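Local coordinates for protein porin (PDB 5DL7) that forms an outer-membrane beta-barrel of the OprD family that probably acts as a porin, with a proposed part in vanillate trafficking, at residues 73-78 with 141-146. Residues are numbered along the deposited sequence; the frame is centred on the assembly and turned at random.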
# COMPACT_ATOMS: atom_id res chain seq x y z
N LEU A 73 5.43 16.50 7.81
CA LEU A 73 4.97 15.22 8.32
C LEU A 73 6.03 14.88 9.48
O LEU A 73 7.14 14.66 9.12
CB LEU A 73 5.01 14.24 7.28
CG LEU A 73 4.55 12.83 7.57
CD1 LEU A 73 3.06 12.76 7.99
CD2 LEU A 73 4.92 11.92 6.44
N ALA A 74 5.64 14.69 10.66
CA ALA A 74 6.56 14.35 11.80
C ALA A 74 6.10 13.05 12.42
O ALA A 74 4.89 12.88 12.67
CB ALA A 74 6.56 15.45 12.76
N MET A 75 7.04 12.11 12.72
CA MET A 75 6.81 10.66 13.10
C MET A 75 7.70 10.33 14.25
O MET A 75 8.86 10.72 14.24
CB MET A 75 7.06 9.78 11.98
CG MET A 75 6.16 10.00 10.78
SD MET A 75 6.71 9.46 9.21
CE MET A 75 7.79 10.92 8.78
N ALA A 76 7.13 9.81 15.35
CA ALA A 76 7.91 9.30 16.48
C ALA A 76 7.32 7.92 16.82
O ALA A 76 6.16 7.87 17.18
CB ALA A 76 7.88 10.24 17.60
N GLY A 77 8.15 6.88 16.84
CA GLY A 77 7.77 5.51 17.08
C GLY A 77 8.54 4.79 18.17
O GLY A 77 9.69 5.14 18.40
N PHE A 78 7.87 3.90 18.89
CA PHE A 78 8.39 3.23 20.09
C PHE A 78 8.13 1.80 20.11
O PHE A 78 6.99 1.39 19.84
CB PHE A 78 7.67 3.80 21.34
CG PHE A 78 7.75 5.28 21.46
CD1 PHE A 78 6.93 6.13 20.67
CD2 PHE A 78 8.71 5.82 22.22
CE1 PHE A 78 7.06 7.54 20.68
CE2 PHE A 78 8.77 7.22 22.35
CZ PHE A 78 7.96 8.07 21.53
N LEU A 141 3.95 1.20 10.48
CA LEU A 141 3.65 2.17 11.43
C LEU A 141 3.54 3.54 10.81
O LEU A 141 2.75 4.34 11.24
CB LEU A 141 4.69 2.14 12.56
CG LEU A 141 4.39 3.00 13.75
CD1 LEU A 141 3.17 2.40 14.52
CD2 LEU A 141 5.58 3.11 14.76
N PHE A 142 4.48 3.89 9.95
CA PHE A 142 4.60 5.20 9.31
C PHE A 142 4.61 5.02 7.83
O PHE A 142 5.08 4.04 7.30
CB PHE A 142 5.99 5.81 9.74
CG PHE A 142 6.12 6.00 11.17
CD1 PHE A 142 5.14 6.68 11.93
CD2 PHE A 142 7.26 5.69 11.90
CE1 PHE A 142 5.21 6.89 13.30
CE2 PHE A 142 7.29 5.91 13.26
CZ PHE A 142 6.31 6.56 13.96
N PRO A 143 4.24 6.07 7.08
CA PRO A 143 4.24 6.00 5.61
C PRO A 143 5.66 5.99 5.05
O PRO A 143 6.50 6.66 5.58
CB PRO A 143 3.58 7.36 5.21
CG PRO A 143 3.65 8.24 6.33
CD PRO A 143 3.68 7.33 7.58
N GLN A 144 5.87 5.25 4.01
CA GLN A 144 7.00 5.43 3.07
C GLN A 144 6.95 6.81 2.49
O GLN A 144 5.87 7.33 2.14
CB GLN A 144 6.90 4.34 2.07
CG GLN A 144 8.02 4.23 1.14
CD GLN A 144 7.63 3.23 0.01
OE1 GLN A 144 6.47 3.25 -0.46
NE2 GLN A 144 8.57 2.50 -0.47
N THR A 145 8.15 7.47 2.40
CA THR A 145 8.19 8.73 1.76
C THR A 145 9.30 8.76 0.70
O THR A 145 10.21 7.98 0.73
CB THR A 145 8.30 9.99 2.68
OG1 THR A 145 9.56 10.07 3.33
CG2 THR A 145 7.14 10.02 3.77
N TYR A 146 9.18 9.73 -0.19
CA TYR A 146 10.21 9.94 -1.28
C TYR A 146 10.63 11.39 -1.28
O TYR A 146 9.88 12.26 -0.86
CB TYR A 146 9.61 9.56 -2.66
CG TYR A 146 9.46 8.14 -2.85
CD1 TYR A 146 8.35 7.45 -2.44
CD2 TYR A 146 10.42 7.41 -3.53
CE1 TYR A 146 8.19 6.08 -2.59
CE2 TYR A 146 10.28 6.06 -3.76
CZ TYR A 146 9.12 5.36 -3.29
OH TYR A 146 9.05 4.02 -3.58
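F142 lies against strand residues M75, A76 and G77, a worked example of how a loop folded inward from a porin barrel is packed against the wall largely through one aromatic ring. The first kind of interaction is over the ring face. M75 CB sits 3.6 Å from the centroid of the F142 ring, only 11° off the normal, a CH-pi contact, and the thioether continues past the ring toward its root, where M75 SD comes within 3.8 Å of F142 CB. Seen from the ring, the sulfur is oblique, making a Met-aromatic contact. With chi1 of M75 at -62°, CG lies beside the backbone N and the chain runs alongside F142, the two side chains pointing in opposing senses. The other face is approached off-centre, toward the rim, by CD2 of L141, so the ring is sandwiched between two aliphatic groups.

The ring's outer edge meets backbone instead. F142 CZ reaches 3.3 Å from A76 C and 3.4 Å from G77 N; with no side chain at G77, the edge of the ring can come close to the strand backbone. CD2 of L141 rests 4.0 Å from G77 CA.

The remaining packing is apolar. L73 CD2 touches P143 CG at 3.9 Å and also T145 CG2, while P143 CD lies 4.0 Å from M75 SD. The polar end of T145 turns elsewhere, its OG1 hydrogen-bonded to Y177 OH.

None of this is strand pairing: strand 66-79 spends its backbone bonds on strands 46-58 and 105-117, and Y106 of the latter meets F142 edge-to-face. L141 O accepts a bond from R28 NH1 of strand 22-36, so the loop part of 141-146 is tied to the barrel wall before the chain enters strand 145-147, beside strand 159-170.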